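Local coordinates for probable oxidoreductase protein (Rhizobium etli, PDB 4FB5) that probably acts as a nucleotide-binding oxidoreductase of the GFO/IDH/MocA family, joining a Rossmann domain to a C-terminal domain built on a large beta sheet, at residues M36-A41 and G75-E80; V178-D183 and I282-Y287; G277-I282 and D296-N301. One frame throughout, in Å; residues are numbered along the deposited sequence.

Contact 1: M36-A41 and G75-E80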
loop_
_atom_site.group_PDB
_atom_site.type_symbol
_atom_site.label_atom_id
_atom_site.label_comp_id
_atom_site.label_asym_id
_atom_site.label_seq_id
_atom_site.Cartn_x
_atom_site.Cartn_y
_atom_site.Cartn_z
HETATM N N MSE A 36 5.996 -27.933 -12.338
HETATM C CA MSE A 36 4.660 -28.384 -12.087
HETATM C C MSE A 36 4.629 -29.838 -11.576
HETATM O O MSE A 36 3.771 -30.203 -10.762
HETATM C CB MSE A 36 3.780 -28.117 -13.295
HETATM C CG MSE A 36 2.518 -27.344 -12.933
HETATM SE SE MSE A 36 2.698 -25.673 -11.875
HETATM C CE MSE A 36 3.226 -24.455 -13.341
ATOM N N GLY A 37 5.595 -30.657 -11.972
ATOM C CA GLY A 37 5.635 -32.025 -11.456
ATOM C C GLY A 37 5.875 -32.017 -9.961
ATOM O O GLY A 37 5.189 -32.716 -9.181
ATOM N N LYS A 38 6.853 -31.212 -9.561
ATOM C CA LYS A 38 7.197 -31.054 -8.149
ATOM C C LYS A 38 6.003 -30.614 -7.316
ATOM O O LYS A 38 5.772 -31.100 -6.236
ATOM C CB LYS A 38 8.323 -30.040 -7.988
ATOM C CG LYS A 38 8.854 -29.994 -6.580
ATOM C CD LYS A 38 10.251 -29.449 -6.537
ATOM C CE LYS A 38 10.537 -28.998 -5.139
ATOM N NZ LYS A 38 11.939 -28.606 -5.047
ATOM N N CYS A 39 5.243 -29.690 -7.852
ATOM C CA CYS A 39 4.118 -29.153 -7.171
ATOM C C CYS A 39 2.943 -30.153 -7.055
ATOM O O CYS A 39 2.390 -30.312 -5.967
ATOM C CB CYS A 39 3.716 -27.866 -7.876
ATOM S SG CYS A 39 2.599 -26.851 -6.916
ATOM N N HIS A 40 2.566 -30.845 -8.128
ATOM C CA HIS A 40 1.646 -31.984 -7.939
ATOM C C HIS A 40 2.227 -32.878 -6.858
ATOM O O HIS A 40 1.558 -33.214 -5.905
ATOM C CB HIS A 40 1.491 -32.848 -9.188
ATOM C CG HIS A 40 0.614 -32.261 -10.251
ATOM N ND1 HIS A 40 -0.384 -32.983 -10.870
ATOM C CD2 HIS A 40 0.587 -31.030 -10.816
ATOM C CE1 HIS A 40 -1.001 -32.219 -11.752
ATOM N NE2 HIS A 40 -0.423 -31.033 -11.751
ATOM N N ALA A 41 3.496 -33.253 -6.976
ATOM C CA ALA A 41 4.007 -34.247 -6.043
ATOM C C ALA A 41 3.846 -33.795 -4.581
ATOM O O ALA A 41 3.479 -34.574 -3.713
ATOM C CB ALA A 41 5.466 -34.615 -6.378
ATOM N N GLY A 75 13.295 -40.751 -5.966
ATOM C CA GLY A 75 13.743 -40.690 -4.580
ATOM C C GLY A 75 13.217 -39.410 -3.969
ATOM O O GLY A 75 12.447 -39.467 -3.008
ATOM N N GLU A 76 13.598 -38.273 -4.569
ATOM C CA GLU A 76 13.202 -36.942 -4.118
ATOM C C GLU A 76 11.732 -36.812 -3.760
ATOM O O GLU A 76 11.398 -36.369 -2.670
ATOM C CB GLU A 76 13.598 -35.871 -5.140
ATOM C CG GLU A 76 15.106 -35.814 -5.413
ATOM C CD GLU A 76 15.595 -34.444 -5.895
ATOM O OE1 GLU A 76 15.055 -33.411 -5.409
ATOM O OE2 GLU A 76 16.532 -34.415 -6.743
ATOM N N PHE A 77 10.853 -37.225 -4.663
ATOM C CA PHE A 77 9.414 -37.026 -4.446
ATOM C C PHE A 77 8.727 -38.142 -3.660
ATOM O O PHE A 77 7.611 -37.957 -3.173
ATOM C CB PHE A 77 8.671 -36.783 -5.764
ATOM C CG PHE A 77 9.201 -35.620 -6.575
ATOM C CD1 PHE A 77 8.743 -35.423 -7.879
ATOM C CD2 PHE A 77 10.158 -34.736 -6.045
ATOM C CE1 PHE A 77 9.208 -34.361 -8.652
ATOM C CE2 PHE A 77 10.647 -33.663 -6.799
ATOM C CZ PHE A 77 10.171 -33.464 -8.115
ATOM N N GLY A 78 9.382 -39.293 -3.536
ATOM C CA GLY A 78 8.819 -40.394 -2.747
ATOM C C GLY A 78 7.878 -41.336 -3.487
ATOM O O GLY A 78 6.842 -41.725 -2.946
ATOM N N PHE A 79 8.257 -41.682 -4.715
ATOM C CA PHE A 79 7.557 -42.645 -5.571
ATOM C C PHE A 79 8.277 -43.983 -5.644
ATOM O O PHE A 79 9.507 -44.033 -5.752
ATOM C CB PHE A 79 7.482 -42.114 -6.995
ATOM C CG PHE A 79 6.399 -41.137 -7.209
ATOM C CD1 PHE A 79 5.271 -41.494 -7.921
ATOM C CD2 PHE A 79 6.489 -39.854 -6.684
ATOM C CE1 PHE A 79 4.244 -40.587 -8.114
ATOM C CE2 PHE A 79 5.469 -38.938 -6.872
ATOM C CZ PHE A 79 4.347 -39.303 -7.590
ATOM N N GLU A 80 7.489 -45.053 -5.644
ATOM C CA GLU A 80 7.998 -46.422 -5.593
ATOM C C GLU A 80 8.715 -46.823 -6.885
ATOM O O GLU A 80 9.872 -47.245 -6.853
ATOM C CB GLU A 80 6.863 -47.391 -5.213
ATOM C CG GLU A 80 6.378 -47.204 -3.745
ATOM C CD GLU A 80 4.932 -47.679 -3.458
ATOM O OE1 GLU A 80 4.478 -48.680 -4.065
ATOM O OE2 GLU A 80 4.250 -47.066 -2.593
#
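Phe77 lays its ring obliquely along one flank of helix 35-44, where Ala41, Lys38 and Gly37 meet different parts of it. Ala41 CB sits against Phe77 CD1 at 3.7 Å, Lys38 CA comes within 3.8 Å of Phe77 CZ, and the carbonyl carbon of Gly37 approaches CE1. The ring is delivered there by a first torsion of -56°, which sets CG beside the backbone N of Phe77. This close part of the contact joins helix 35-44, which follows strand 27-31, to helix 70-77, which follows strand 58-63. Gly37 also fits the third glycine of a GxGxxG pattern, consistent with the nucleotide-binding end of such a fold.

Away from the Phe77 ring the packing thins. A Schellman motif ends helix 70-77 at Gly78, whose positive phi turns the chain out of the helix before Phe79; its ring edge only grazes Ala41 CB (4.4 Å from CE2) and otherwise leans on Leu59 and Leu62. Lys38 crosses Phe77 at about a right angle, its CB and CG passing the CZ end of the ring, and runs on, extended, to give NZ to the carbonyl oxygens of Arg331 and Val50 of the second subunit. Partly exposed Glu76 keeps OE1 5.7 Å from Lys38 NZ. With no hydrogen bond between them, the two segments meet through apolar contact, while the lysine's charged end serves the subunit interface.

Contact 2: V178-D183 and I282-Y287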
loop_
_atom_site.group_PDB
_atom_site.type_symbol
_atom_site.label_atom_id
_atom_site.label_comp_id
_atom_site.label_asym_id
_atom_site.label_seq_id
_atom_site.Cartn_x
_atom_site.Cartn_y
_atom_site.Cartn_z
ATOM N N VAL A 178 -16.186 -5.390 -14.920
ATOM C CA VAL A 178 -15.107 -6.177 -14.337
ATOM C C VAL A 178 -13.816 -5.989 -15.090
ATOM O O VAL A 178 -13.824 -6.086 -16.286
ATOM C CB VAL A 178 -15.428 -7.668 -14.318
ATOM C CG1 VAL A 178 -14.210 -8.457 -13.856
ATOM C CG2 VAL A 178 -16.628 -7.929 -13.443
ATOM N N ARG A 179 -12.727 -5.743 -14.358
ATOM C CA ARG A 179 -11.362 -5.586 -14.888
ATOM C C ARG A 179 -10.467 -6.713 -14.403
ATOM O O ARG A 179 -10.545 -7.074 -13.234
ATOM C CB ARG A 179 -10.794 -4.274 -14.387
ATOM C CG ARG A 179 -11.368 -3.151 -15.149
ATOM C CD ARG A 179 -11.118 -1.844 -14.473
ATOM N NE ARG A 179 -12.020 -0.769 -14.900
ATOM C CZ ARG A 179 -11.953 0.479 -14.433
ATOM N NH1 ARG A 179 -11.032 0.784 -13.522
ATOM N NH2 ARG A 179 -12.809 1.435 -14.834
ATOM N N VAL A 180 -9.578 -7.238 -15.248
ATOM C CA VAL A 180 -8.700 -8.374 -14.831
ATOM C C VAL A 180 -7.341 -8.350 -15.478
ATOM O O VAL A 180 -7.283 -8.343 -16.675
ATOM C CB VAL A 180 -9.336 -9.711 -15.190
ATOM C CG1 VAL A 180 -8.466 -10.811 -14.748
ATOM C CG2 VAL A 180 -10.557 -9.835 -14.432
ATOM N N GLU A 181 -6.243 -8.341 -14.732
ATOM C CA GLU A 181 -4.931 -8.115 -15.373
ATOM C C GLU A 181 -4.086 -9.277 -15.045
ATOM O O GLU A 181 -3.985 -9.614 -13.883
ATOM C CB GLU A 181 -4.220 -6.864 -14.842
ATOM C CG GLU A 181 -4.836 -5.487 -15.260
ATOM C CD GLU A 181 -4.403 -4.276 -14.349
ATOM O OE1 GLU A 181 -3.194 -4.154 -14.012
ATOM O OE2 GLU A 181 -5.256 -3.422 -13.969
HETATM N N MSE A 182 -3.466 -9.918 -16.020
HETATM C CA MSE A 182 -2.414 -10.869 -15.647
HETATM C C MSE A 182 -1.063 -10.533 -16.235
HETATM O O MSE A 182 -0.882 -10.641 -17.456
HETATM C CB MSE A 182 -2.754 -12.343 -15.904
HETATM C CG MSE A 182 -1.591 -13.251 -15.499
HETATM SE SE MSE A 182 -2.096 -15.111 -15.330
HETATM C CE MSE A 182 -0.508 -15.990 -14.550
ATOM N N ASP A 183 -0.128 -10.157 -15.349
ATOM C CA ASP A 183 1.211 -9.728 -15.755
ATOM C C ASP A 183 2.418 -10.414 -15.088
ATOM O O ASP A 183 2.438 -10.680 -13.861
ATOM C CB ASP A 183 1.355 -8.233 -15.598
ATOM C CG ASP A 183 0.130 -7.498 -16.005
ATOM O OD1 ASP A 183 -0.399 -7.758 -17.127
ATOM O OD2 ASP A 183 -0.314 -6.635 -15.196
ATOM N N ILE A 282 -1.969 -10.879 -10.705
ATOM C CA ILE A 282 -3.270 -11.037 -11.303
ATOM C C ILE A 282 -4.097 -10.051 -10.553
ATOM O O ILE A 282 -4.220 -10.183 -9.324
ATOM C CB ILE A 282 -3.835 -12.417 -10.992
ATOM C CG1 ILE A 282 -2.949 -13.481 -11.644
ATOM C CG2 ILE A 282 -5.260 -12.490 -11.438
ATOM C CD1 ILE A 282 -3.362 -14.909 -11.384
ATOM N N ALA A 283 -4.629 -9.054 -11.238
ATOM C CA ALA A 283 -5.338 -7.995 -10.530
ATOM C C ALA A 283 -6.753 -8.000 -10.998
ATOM O O ALA A 283 -7.055 -7.914 -12.196
ATOM C CB ALA A 283 -4.714 -6.641 -10.767
ATOM N N LEU A 284 -7.641 -8.100 -10.049
ATOM C CA LEU A 284 -9.028 -8.226 -10.386
ATOM C C LEU A 284 -9.814 -7.138 -9.697
ATOM O O LEU A 284 -9.662 -6.950 -8.498
ATOM C CB LEU A 284 -9.456 -9.604 -9.963
ATOM C CG LEU A 284 -10.918 -9.950 -9.919
ATOM C CD1 LEU A 284 -11.420 -9.925 -11.306
ATOM C CD2 LEU A 284 -10.997 -11.358 -9.333
ATOM N N GLN A 285 -10.579 -6.373 -10.465
ATOM C CA GLN A 285 -11.463 -5.359 -9.894
ATOM C C GLN A 285 -12.891 -5.636 -10.331
ATOM O O GLN A 285 -13.154 -5.834 -11.516
ATOM C CB GLN A 285 -11.073 -3.937 -10.303
ATOM C CG GLN A 285 -9.593 -3.590 -10.140
ATOM C CD GLN A 285 -9.208 -2.345 -10.975
ATOM O OE1 GLN A 285 -8.514 -2.447 -12.018
ATOM N NE2 GLN A 285 -9.688 -1.161 -10.531
ATOM N N ILE A 286 -13.810 -5.680 -9.376
ATOM C CA ILE A 286 -15.213 -5.992 -9.660
ATOM C C ILE A 286 -16.144 -4.870 -9.233
ATOM O O ILE A 286 -16.096 -4.448 -8.117
ATOM C CB ILE A 286 -15.650 -7.210 -8.915
ATOM C CG1 ILE A 286 -14.658 -8.349 -9.123
ATOM C CG2 ILE A 286 -17.047 -7.580 -9.351
ATOM C CD1 ILE A 286 -14.862 -9.486 -8.108
ATOM N N TYR A 287 -17.013 -4.389 -10.099
ATOM C CA TYR A 287 -17.828 -3.232 -9.715
ATOM C C TYR A 287 -19.319 -3.527 -9.845
ATOM O O TYR A 287 -19.791 -3.916 -10.938
ATOM C CB TYR A 287 -17.453 -1.983 -10.497
ATOM C CG TYR A 287 -16.046 -1.489 -10.265
ATOM C CD1 TYR A 287 -15.719 -0.738 -9.159
ATOM C CD2 TYR A 287 -15.051 -1.736 -11.179
ATOM C CE1 TYR A 287 -14.403 -0.282 -8.958
ATOM C CE2 TYR A 287 -13.749 -1.299 -10.983
ATOM C CZ TYR A 287 -13.430 -0.573 -9.879
ATOM O OH TYR A 287 -12.126 -0.123 -9.695
#
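Arg179 and Gln285 face each other as a hydrogen-bonded antiparallel pair, each backbone N 2.9 Å from the other's O, both bonds close to straight at 169°. They belong to neighbouring strands of the mixed sheet of the C-terminal domain, the axes 4.5 Å apart. Glu181 and Ala283 repeat the pairing, and in between Val180 CA and Leu284 CA turn their hydrogens to the carbonyls of Ala283 and Arg179.

Side chains alternate between the faces. On one, Val178 CG2 lies alongside Ile286 CG2 at 4.1 Å, Val180 beside Leu284, and the extended Met182 chain beside Ile282, with CG 4.1 Å from Ile282 CG1; Pro214 and Leu218 of helix 206-221 cover Val180, and Phe210 and Pro214 cover Met182.

The other face carries Arg179, Glu181, Ala283 and Gln285, and the charged groups there find their partners beyond the two segments. Arg179 bridges Asp183 and Glu181 of the third subunit and its NE is hydrogen-bonded to His177 NE2, while Glu181 also holds Arg281. Tyr287, whose OH bonds Arg278 of the third subunit, comes over one face of the Arg179 guanidinium, its CE2 4.1 Å above the plane and offset toward the rim.

Contact 3: G277-I282 and D296-N301; sequences GRKGRI and DQERMN
Glu298 OE1 is gripped by two consecutive backbone amides, Lys279 N at 2.9 Å and Gly280 N at 3.2 Å. The first meets it nearly along the C-O axis and the second is met by the anti lone pair of OE1, both N-H groups pointing almost straight at it. The glutamate reaches the turn because its chain is fully stretched beyond CG (chi2 180°), CG passing over the backbone of Gly280. Its other oxygen, OE2, accepts 2.7 Å from a water that also donates to Gly277 O and accepts from Arg278 NH1 at the edge of that guanidinium, in its plane.

Beyond this turn the chain enters strand 281-288, and its partner is the end of strand 291-296 with the loop that follows. Gln297 N donates to Ile282 O at 2.9 Å. Gln297 CB rests 3.7 Å from Ile282 CB, the two side chains pointing the same way. Asp296 has two tasks: OD2 takes Glu298 N at 3.0 Å, making an Asx turn that helps orient the glutamate, and OD1 forms a salt bridge with Arg281 NH1 at 2.9 Å, the carboxylate and guanidinium planes 61° apart.

Arg281 and Arg278 lie with their guanidinium groups one over the other. Their charges are shared out: Arg281 NH2 goes to Glu181, and Arg278 NE to Tyr287 OH of the third subunit. Asp296, in a salt bridge, and Glu298, near Arg278 but beyond a direct one, probably offset part of the charge of the stacked arginines, and the Glu298 carboxylate satisfies two consecutive amides of the loop before strand 281-288.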
loop_
_atom_site.group_PDB
_atom_site.type_symbol
_atom_site.label_atom_id
_atom_site.label_comp_id
_atom_site.label_asym_id
_atom_site.label_seq_id
_atom_site.Cartn_x
_atom_site.Cartn_y
_atom_site.Cartn_z
ATOM N N GLY A 277 8.805 -5.732 -13.806
ATOM C CA GLY A 277 8.427 -5.518 -12.435
ATOM C C GLY A 277 7.115 -6.133 -11.993
ATOM O O GLY A 277 6.807 -6.112 -10.838
ATOM N N ARG A 278 6.324 -6.683 -12.893
ATOM C CA ARG A 278 5.264 -7.538 -12.442
ATOM C C ARG A 278 5.824 -8.964 -12.317
ATOM O O ARG A 278 6.473 -9.472 -13.225
ATOM C CB ARG A 278 4.123 -7.471 -13.441
ATOM C CG ARG A 278 3.623 -6.028 -13.747
ATOM C CD ARG A 278 3.167 -5.386 -12.493
ATOM N NE ARG A 278 2.255 -4.249 -12.658
ATOM C CZ ARG A 278 1.823 -3.550 -11.615
ATOM N NH1 ARG A 278 2.251 -3.907 -10.437
ATOM N NH2 ARG A 278 1.023 -2.508 -11.742
ATOM N N LYS A 279 5.605 -9.626 -11.194
ATOM C CA LYS A 279 6.192 -10.956 -11.009
ATOM C C LYS A 279 5.144 -12.017 -11.094
ATOM O O LYS A 279 5.323 -13.013 -11.803
ATOM C CB LYS A 279 6.936 -11.081 -9.687
ATOM C CG LYS A 279 8.057 -9.996 -9.441
ATOM C CD LYS A 279 8.955 -9.790 -10.669
ATOM C CE LYS A 279 10.149 -8.941 -10.312
ATOM N NZ LYS A 279 10.997 -8.535 -11.481
ATOM N N GLY A 280 4.047 -11.840 -10.382
ATOM C CA GLY A 280 3.049 -12.876 -10.352
ATOM C C GLY A 280 1.726 -12.199 -10.198
ATOM O O GLY A 280 0.923 -12.647 -9.407
ATOM N N ARG A 281 1.505 -11.108 -10.943
ATOM C CA ARG A 281 0.365 -10.255 -10.715
ATOM C C ARG A 281 -0.871 -10.783 -11.433
ATOM O O ARG A 281 -0.834 -11.056 -12.636
ATOM C CB ARG A 281 0.648 -8.851 -11.210
ATOM C CG ARG A 281 -0.598 -7.924 -11.288
ATOM C CD ARG A 281 -0.086 -6.532 -11.550
ATOM N NE ARG A 281 -1.054 -5.558 -12.028
ATOM C CZ ARG A 281 -1.665 -4.692 -11.229
ATOM N NH1 ARG A 281 -1.402 -4.685 -9.920
ATOM N NH2 ARG A 281 -2.529 -3.827 -11.738
ATOM N N ILE A 282 -1.969 -10.879 -10.705
ATOM C CA ILE A 282 -3.270 -11.037 -11.303
ATOM C C ILE A 282 -4.097 -10.051 -10.553
ATOM O O ILE A 282 -4.220 -10.183 -9.324
ATOM C CB ILE A 282 -3.835 -12.417 -10.992
ATOM C CG1 ILE A 282 -2.949 -13.481 -11.644
ATOM C CG2 ILE A 282 -5.260 -12.490 -11.438
ATOM C CD1 ILE A 282 -3.362 -14.909 -11.384
ATOM N N ASP A 296 -5.451 -8.832 -5.654
ATOM C CA ASP A 296 -4.173 -8.827 -6.333
ATOM C C ASP A 296 -3.330 -10.019 -5.852
ATOM O O ASP A 296 -2.837 -9.979 -4.709
ATOM C CB ASP A 296 -3.401 -7.561 -6.014
ATOM C CG ASP A 296 -2.212 -7.328 -6.993
ATOM O OD1 ASP A 296 -2.079 -6.173 -7.489
ATOM O OD2 ASP A 296 -1.411 -8.282 -7.268
ATOM N N GLN A 297 -3.149 -11.022 -6.724
ATOM C CA GLN A 297 -2.358 -12.220 -6.484
ATOM C C GLN A 297 -1.001 -12.010 -5.801
ATOM O O GLN A 297 -0.451 -12.940 -5.216
ATOM C CB GLN A 297 -2.089 -12.920 -7.818
ATOM C CG GLN A 297 -1.636 -14.356 -7.670
ATOM C CD GLN A 297 -2.706 -15.219 -6.971
ATOM O OE1 GLN A 297 -3.924 -15.047 -7.190
ATOM N NE2 GLN A 297 -2.266 -16.124 -6.134
ATOM N N GLU A 298 -0.430 -10.817 -5.921
ATOM C CA GLU A 298 0.904 -10.577 -5.368
ATOM C C GLU A 298 0.852 -10.397 -3.847
ATOM O O GLU A 298 1.881 -10.460 -3.181
ATOM C CB GLU A 298 1.614 -9.399 -6.083
ATOM C CG GLU A 298 2.294 -9.807 -7.401
ATOM C CD GLU A 298 3.024 -8.636 -8.134
ATOM O OE1 GLU A 298 3.827 -8.934 -9.048
ATOM O OE2 GLU A 298 2.791 -7.433 -7.804
ATOM N N ARG A 299 -0.358 -10.139 -3.351
ATOM C CA ARG A 299 -0.763 -10.172 -1.947
ATOM C C ARG A 299 -1.998 -11.083 -1.883
ATOM O O ARG A 299 -3.089 -10.699 -1.468
ATOM C CB ARG A 299 -1.105 -8.767 -1.490
ATOM C CG ARG A 299 0.123 -7.903 -1.507
ATOM C CD ARG A 299 -0.072 -6.560 -0.879
ATOM N NE ARG A 299 -1.144 -5.813 -1.535
ATOM C CZ ARG A 299 -1.090 -5.374 -2.774
ATOM N NH1 ARG A 299 -0.024 -5.652 -3.541
ATOM N NH2 ARG A 299 -2.124 -4.708 -3.258
HETATM N N MSE A 300 -1.802 -12.268 -2.415
HETATM C CA MSE A 300 -2.678 -13.424 -2.386
HETATM C C MSE A 300 -3.582 -13.578 -1.120
HETATM O O MSE A 300 -4.672 -14.183 -1.136
HETATM C CB MSE A 300 -1.709 -14.575 -2.347
HETATM C CG MSE A 300 -1.965 -15.572 -3.325
HETATM SE SE MSE A 300 -1.298 -17.342 -2.728
HETATM C CE MSE A 300 0.518 -16.838 -2.082
ATOM N N ASN A 301 -3.068 -13.098 -0.002
ATOM C CA ASN A 301 -3.767 -13.376 1.233
ATOM C C ASN A 301 -4.666 -12.246 1.706
ATOM O O ASN A 301 -4.971 -12.171 2.840
ATOM C CB ASN A 301 -2.792 -13.888 2.298
ATOM C CG ASN A 301 -2.258 -15.281 1.944
ATOM O OD1 ASN A 301 -1.118 -15.427 1.546
ATOM N ND2 ASN A 301 -3.120 -16.300 2.030
HETATM O O HOH W 1 4.397 -5.763 -9.243
HETATM O O HOH W 2 -2.755 -3.451 -8.282
#

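From the N terminus, contact 1 comes first: it closes a short loop within the Rossmann domain, bringing helix 35-44 against the end of helix 70-77 with strand 58-63 in the intervening loop. The chain then passes into the C-terminal domain, where contact 2 closes a loop of about a hundred residues by pairing strand 175-183 with strand 281-288. Contact 3 opens before that loop ends and closes after it, so the two cross, touch and share Ile282 in one sheet; it joins the entry of strand 281-288 to the exit of its hairpin partner, 291-296. Contact 1 stands apart, its centre about 33 Å from that of contact 2 and about 26 Å from that of contact 3.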